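Local coordinates for gluconokinase (Sinorhizobium meliloti, PDB 3T61), which probably phosphorylates D-gluconate with ATP, giving 6-phospho-D-gluconate and ADP, at residues D69-L83 against V91-L104. Numbering follows the deposited sequence.
Sequences DDDRWPWLAAIGERL and VSCSALKRSYRDKL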
loop_
_atom_site.group_PDB
_atom_site.type_symbol
_atom_site.label_atom_id
_atom_site.label_comp_id
_atom_site.label_asym_id
_atom_site.label_seq_id
_atom_site.Cartn_x
_atom_site.Cartn_y
_atom_site.Cartn_z
ATOM N N ASP A 69 12.364 -7.768 -6.556
ATOM C CA ASP A 69 12.200 -7.537 -7.990
ATOM C C ASP A 69 10.936 -8.247 -8.467
ATOM O O ASP A 69 10.136 -7.677 -9.209
ATOM C CB ASP A 69 13.383 -8.097 -8.786
ATOM C CG ASP A 69 14.575 -7.180 -8.782
ATOM O OD1 ASP A 69 14.431 -6.016 -9.208
ATOM O OD2 ASP A 69 15.660 -7.631 -8.358
ATOM N N ASP A 70 10.766 -9.497 -8.047
ATOM C CA ASP A 70 9.592 -10.270 -8.434
ATOM C C ASP A 70 8.308 -9.533 -8.041
ATOM O O ASP A 70 7.372 -9.466 -8.830
ATOM C CB ASP A 70 9.618 -11.666 -7.786
ATOM C CG ASP A 70 10.747 -12.550 -8.325
ATOM O OD1 ASP A 70 11.410 -12.153 -9.307
ATOM O OD2 ASP A 70 10.962 -13.652 -7.773
ATOM N N ASP A 71 8.264 -8.976 -6.827
ATOM C CA ASP A 71 7.072 -8.252 -6.380
ATOM C C ASP A 71 6.749 -7.073 -7.290
ATOM O O ASP A 71 5.582 -6.817 -7.596
ATOM C CB ASP A 71 7.240 -7.685 -4.965
ATOM C CG ASP A 71 7.311 -8.747 -3.893
ATOM O OD1 ASP A 71 6.722 -9.828 -4.066
ATOM O OD2 ASP A 71 7.946 -8.475 -2.850
ATOM N N ARG A 72 7.788 -6.358 -7.715
ATOM C CA ARG A 72 7.615 -5.169 -8.549
ATOM C C ARG A 72 7.178 -5.354 -9.995
ATOM O O ARG A 72 6.371 -4.576 -10.501
ATOM C CB ARG A 72 8.894 -4.316 -8.524
ATOM C CG ARG A 72 9.299 -3.870 -7.127
ATOM C CD ARG A 72 10.038 -2.552 -7.142
ATOM N NE ARG A 72 10.529 -2.212 -5.812
ATOM C CZ ARG A 72 11.644 -2.707 -5.278
ATOM N NH1 ARG A 72 12.394 -3.562 -5.967
ATOM N NH2 ARG A 72 12.006 -2.355 -4.050
ATOM N N TRP A 73 7.704 -6.369 -10.663
ATOM C CA TRP A 73 7.369 -6.602 -12.067
ATOM C C TRP A 73 5.893 -6.561 -12.450
ATOM O O TRP A 73 5.532 -5.906 -13.421
ATOM C CB TRP A 73 8.024 -7.892 -12.547
ATOM C CG TRP A 73 9.441 -7.637 -12.880
ATOM C CD1 TRP A 73 10.536 -8.211 -12.305
ATOM C CD2 TRP A 73 9.933 -6.665 -13.807
ATOM N NE1 TRP A 73 11.681 -7.653 -12.815
ATOM C CE2 TRP A 73 11.340 -6.702 -13.738
ATOM C CE3 TRP A 73 9.320 -5.766 -14.688
ATOM C CZ2 TRP A 73 12.147 -5.869 -14.519
ATOM C CZ3 TRP A 73 10.119 -4.942 -15.463
ATOM C CH2 TRP A 73 11.519 -4.999 -15.374
ATOM N N PRO A 74 5.016 -7.243 -11.702
ATOM C CA PRO A 74 3.625 -7.124 -12.160
ATOM C C PRO A 74 3.079 -5.701 -11.990
ATOM O O PRO A 74 2.188 -5.264 -12.727
ATOM C CB PRO A 74 2.876 -8.174 -11.319
ATOM C CG PRO A 74 3.775 -8.426 -10.127
ATOM C CD PRO A 74 5.171 -8.334 -10.721
ATOM N N TRP A 75 3.632 -4.974 -11.023
ATOM C CA TRP A 75 3.235 -3.594 -10.762
ATOM C C TRP A 75 3.736 -2.725 -11.917
ATOM O O TRP A 75 3.008 -1.889 -12.462
ATOM C CB TRP A 75 3.868 -3.141 -9.448
ATOM C CG TRP A 75 3.827 -1.665 -9.181
ATOM C CD1 TRP A 75 2.715 -0.882 -9.050
ATOM C CD2 TRP A 75 4.951 -0.812 -8.923
ATOM N NE1 TRP A 75 3.077 0.401 -8.704
ATOM C CE2 TRP A 75 4.439 0.465 -8.604
ATOM C CE3 TRP A 75 6.334 -1.018 -8.885
ATOM C CZ2 TRP A 75 5.279 1.555 -8.301
ATOM C CZ3 TRP A 75 7.168 0.067 -8.576
ATOM C CH2 TRP A 75 6.633 1.327 -8.272
ATOM N N LEU A 76 4.994 -2.939 -12.278
ATOM C CA LEU A 76 5.623 -2.198 -13.365
ATOM C C LEU A 76 4.879 -2.473 -14.679
ATOM O O LEU A 76 4.742 -1.582 -15.528
ATOM C CB LEU A 76 7.107 -2.591 -13.469
ATOM C CG LEU A 76 7.967 -2.081 -12.301
ATOM C CD1 LEU A 76 9.350 -2.727 -12.336
ATOM C CD2 LEU A 76 8.072 -0.551 -12.381
ATOM N N ALA A 77 4.381 -3.703 -14.832
ATOM C CA ALA A 77 3.630 -4.057 -16.032
ATOM C C ALA A 77 2.378 -3.202 -16.067
ATOM O O ALA A 77 2.032 -2.639 -17.100
ATOM C CB ALA A 77 3.257 -5.537 -16.026
ATOM N N ALA A 78 1.697 -3.083 -14.934
ATOM C CA ALA A 78 0.487 -2.271 -14.912
ATOM C C ALA A 78 0.843 -0.803 -15.183
ATOM O O ALA A 78 0.067 -0.078 -15.816
ATOM C CB ALA A 78 -0.241 -2.424 -13.572
ATOM N N ILE A 79 2.008 -0.364 -14.707
ATOM C CA ILE A 79 2.447 1.016 -14.946
ATOM C C ILE A 79 2.682 1.170 -16.456
ATOM O O ILE A 79 2.226 2.126 -17.087
ATOM C CB ILE A 79 3.800 1.350 -14.229
ATOM C CG1 ILE A 79 3.646 1.286 -12.706
ATOM C CG2 ILE A 79 4.274 2.724 -14.645
ATOM C CD1 ILE A 79 2.702 2.313 -12.127
ATOM N N GLY A 80 3.415 0.214 -17.015
ATOM C CA GLY A 80 3.700 0.226 -18.439
ATOM C C GLY A 80 2.448 0.321 -19.290
ATOM O O GLY A 80 2.416 1.079 -20.264
ATOM N N GLU A 81 1.407 -0.433 -18.933
ATOM C CA GLU A 81 0.165 -0.405 -19.709
ATOM C C GLU A 81 -0.494 0.979 -19.711
ATOM O O GLU A 81 -1.065 1.383 -20.718
ATOM C CB GLU A 81 -0.833 -1.451 -19.185
ATOM C CG GLU A 81 -0.397 -2.916 -19.340
ATOM C CD GLU A 81 -0.320 -3.390 -20.791
ATOM O OE1 GLU A 81 -0.904 -2.735 -21.678
ATOM O OE2 GLU A 81 0.325 -4.432 -21.045
ATOM N N ARG A 82 -0.423 1.703 -18.595
ATOM C CA ARG A 82 -1.016 3.041 -18.522
ATOM C C ARG A 82 -0.217 4.022 -19.387
ATOM O O ARG A 82 -0.778 4.924 -20.013
ATOM C CB ARG A 82 -1.034 3.555 -17.078
ATOM C CG ARG A 82 -1.770 2.674 -16.086
ATOM C CD ARG A 82 -3.262 2.625 -16.362
ATOM N NE ARG A 82 -3.979 1.895 -15.316
ATOM C CZ ARG A 82 -3.810 0.601 -15.038
ATOM N NH1 ARG A 82 -2.944 -0.141 -15.727
ATOM N NH2 ARG A 82 -4.504 0.047 -14.052
ATOM N N LEU A 83 1.098 3.836 -19.420
ATOM C CA LEU A 83 1.974 4.706 -20.190
ATOM C C LEU A 83 1.827 4.478 -21.696
ATOM O O LEU A 83 2.213 5.331 -22.502
ATOM C CB LEU A 83 3.436 4.492 -19.759
ATOM C CG LEU A 83 3.808 4.977 -18.345
ATOM C CD1 LEU A 83 5.214 4.521 -17.972
ATOM C CD2 LEU A 83 3.700 6.492 -18.289
ATOM N N VAL A 91 2.646 9.780 -14.584
ATOM C CA VAL A 91 2.542 8.752 -13.556
ATOM C C VAL A 91 3.666 8.784 -12.536
ATOM O O VAL A 91 4.834 8.852 -12.897
ATOM C CB VAL A 91 2.548 7.319 -14.165
ATOM C CG1 VAL A 91 2.428 6.283 -13.049
ATOM C CG2 VAL A 91 1.409 7.160 -15.168
ATOM N N SER A 92 3.299 8.716 -11.260
ATOM C CA SER A 92 4.285 8.674 -10.199
ATOM C C SER A 92 4.696 7.203 -10.035
ATOM O O SER A 92 3.858 6.316 -9.878
ATOM C CB SER A 92 3.700 9.231 -8.892
ATOM O OG SER A 92 2.556 8.511 -8.463
ATOM N N CYS A 93 5.995 6.954 -10.089
ATOM C CA CYS A 93 6.526 5.615 -9.964
ATOM C C CYS A 93 8.001 5.710 -9.599
ATOM O O CYS A 93 8.792 6.268 -10.352
ATOM C CB CYS A 93 6.347 4.869 -11.295
ATOM S SG CYS A 93 7.106 3.254 -11.326
ATOM N N SER A 94 8.365 5.161 -8.445
ATOM C CA SER A 94 9.745 5.197 -7.967
ATOM C C SER A 94 10.770 4.817 -9.038
ATOM O O SER A 94 11.831 5.444 -9.123
ATOM C CB SER A 94 9.894 4.303 -6.730
ATOM O OG SER A 94 9.304 3.041 -6.926
ATOM N N ALA A 95 10.464 3.787 -9.833
ATOM C CA ALA A 95 11.327 3.340 -10.935
ATOM C C ALA A 95 12.812 3.328 -10.588
ATOM O O ALA A 95 13.651 3.817 -11.356
ATOM C CB ALA A 95 11.091 4.236 -12.148
ATOM N N LEU A 96 13.122 2.726 -9.446
ATOM C CA LEU A 96 14.475 2.678 -8.929
ATOM C C LEU A 96 15.587 2.065 -9.768
ATOM O O LEU A 96 16.673 2.636 -9.849
ATOM C CB LEU A 96 14.448 2.033 -7.537
ATOM C CG LEU A 96 13.551 2.742 -6.509
ATOM C CD1 LEU A 96 13.821 2.163 -5.148
ATOM C CD2 LEU A 96 13.825 4.249 -6.497
ATOM N N LYS A 97 15.345 0.911 -10.385
ATOM C CA LYS A 97 16.387 0.271 -11.184
ATOM C C LYS A 97 16.329 0.611 -12.666
ATOM O O LYS A 97 15.297 1.041 -13.184
ATOM C CB LYS A 97 16.331 -1.248 -11.009
ATOM C CG LYS A 97 16.587 -1.699 -9.573
ATOM C CD LYS A 97 16.535 -3.209 -9.446
ATOM C CE LYS A 97 16.754 -3.638 -8.010
ATOM N NZ LYS A 97 16.916 -5.106 -7.912
ATOM N N ARG A 98 17.466 0.423 -13.332
ATOM C CA ARG A 98 17.593 0.663 -14.762
ATOM C C ARG A 98 16.661 -0.298 -15.511
ATOM O O ARG A 98 16.020 0.081 -16.497
ATOM C CB ARG A 98 19.053 0.440 -15.194
ATOM C CG ARG A 98 19.244 0.340 -16.703
ATOM C CD ARG A 98 18.745 1.590 -17.399
ATOM N NE ARG A 98 19.797 2.588 -17.521
ATOM C CZ ARG A 98 20.701 2.597 -18.494
ATOM N NH1 ARG A 98 20.672 1.659 -19.435
ATOM N NH2 ARG A 98 21.639 3.537 -18.524
ATOM N N SER A 99 16.594 -1.539 -15.033
ATOM C CA SER A 99 15.727 -2.561 -15.624
ATOM C C SER A 99 14.313 -2.012 -15.733
ATOM O O SER A 99 13.697 -2.040 -16.791
ATOM C CB SER A 99 15.648 -3.807 -14.733
ATOM O OG SER A 99 16.906 -4.165 -14.215
ATOM N N TYR A 100 13.795 -1.515 -14.617
ATOM C CA TYR A 100 12.443 -0.997 -14.608
ATOM C C TYR A 100 12.213 0.114 -15.624
ATOM O O TYR A 100 11.228 0.082 -16.364
ATOM C CB TYR A 100 12.063 -0.496 -13.212
ATOM C CG TYR A 100 12.395 -1.435 -12.065
ATOM C CD1 TYR A 100 12.708 -2.778 -12.283
ATOM C CD2 TYR A 100 12.349 -0.980 -10.745
ATOM C CE1 TYR A 100 12.965 -3.640 -11.211
ATOM C CE2 TYR A 100 12.601 -1.833 -9.672
ATOM C CZ TYR A 100 12.903 -3.156 -9.912
ATOM O OH TYR A 100 13.131 -3.993 -8.846
ATOM N N ARG A 101 13.115 1.089 -15.673
ATOM C CA ARG A 101 12.952 2.213 -16.598
ATOM C C ARG A 101 13.065 1.793 -18.069
ATOM O O ARG A 101 12.304 2.263 -18.905
ATOM C CB ARG A 101 13.973 3.323 -16.273
ATOM C CG ARG A 101 13.870 3.851 -14.833
ATOM C CD ARG A 101 14.777 5.058 -14.585
ATOM N NE ARG A 101 16.205 4.743 -14.565
ATOM C CZ ARG A 101 16.873 4.296 -13.506
ATOM N NH1 ARG A 101 16.252 4.091 -12.347
ATOM N NH2 ARG A 101 18.183 4.087 -13.594
ATOM N N ASP A 102 14.018 0.921 -18.389
ATOM C CA ASP A 102 14.158 0.468 -19.777
ATOM C C ASP A 102 12.879 -0.234 -20.246
ATOM O O ASP A 102 12.459 -0.057 -21.387
ATOM C CB ASP A 102 15.366 -0.467 -19.943
ATOM C CG ASP A 102 16.687 0.267 -19.805
ATOM O OD1 ASP A 102 16.704 1.485 -20.073
ATOM O OD2 ASP A 102 17.705 -0.366 -19.439
ATOM N N LYS A 103 12.261 -1.022 -19.366
ATOM C CA LYS A 103 11.021 -1.713 -19.710
ATOM C C LYS A 103 9.912 -0.708 -19.952
ATOM O O LYS A 103 9.214 -0.773 -20.965
ATOM C CB LYS A 103 10.591 -2.670 -18.599
ATOM C CG LYS A 103 10.758 -4.125 -18.961
ATOM C CD LYS A 103 9.975 -4.486 -20.223
ATOM C CE LYS A 103 10.296 -5.905 -20.655
ATOM N NZ LYS A 103 9.598 -6.314 -21.902
ATOM N N LEU A 104 9.751 0.225 -19.020
ATOM C CA LEU A 104 8.725 1.249 -19.146
ATOM C C LEU A 104 8.860 2.025 -20.469
ATOM O O LEU A 104 7.856 2.401 -21.088
ATOM C CB LEU A 104 8.799 2.206 -17.949
ATOM C CG LEU A 104 8.401 1.635 -16.580
ATOM C CD1 LEU A 104 8.394 2.745 -15.553
ATOM C CD2 LEU A 104 7.003 0.998 -16.663
#
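Tyr100 enters helix 69-83 as a knob among Asp69, Arg72, Trp73 and Leu76: Leu76 and Trp73 meet its ring, Asp69 and Arg72 its hydroxyl. Leu76 CD1 lies over one face, 3.6 Å from the ring centroid and 25° off the normal, a CH-pi contact; Lys97 CB covers the opposite face. Along one side the Tyr100 edge points at the face of Trp73 in a T-shaped pair, planes at 84°. Tyr100 OH accepts from Arg72 NH1, 3.0 Å away and tilted from the guanidinium plane, and faces Asp69 OD1 at 2.4 Å, a spacing so short that its exact length is doubtful. The extended Lys97 chain carries NZ to the syn side of Asp69 OD2 (2.9 Å), a salt bridge. A phenylalanine in place of Tyr100 would probably keep the ring packing but leave Arg72 NH1 and Asp69 OD1 without their shared hydroxyl.

Further along, Leu104 is a second knob, its CD2 3.8 Å from Ile79 CG2 and packed against Gly80 N. On the strand, Val91 CG1 meets Ile79 CD1, and Val91 CG2 lies 3.9 Å from Leu83 CD2. Cys93 SG sits obliquely 4.3 Å from the centroid of Trp75's six-membered ring; with CG anti to the backbone N (chi1 167°), that indole bonds through NE1 to Gly49 O.

Apolar packing thus joins helix 69-83 to the parallel sheet and helix 98-106 of this P-loop-kinase-like fold, while Lys97 probably offsets Asp69's charge and Arg72 acts through the shared hydroxyl.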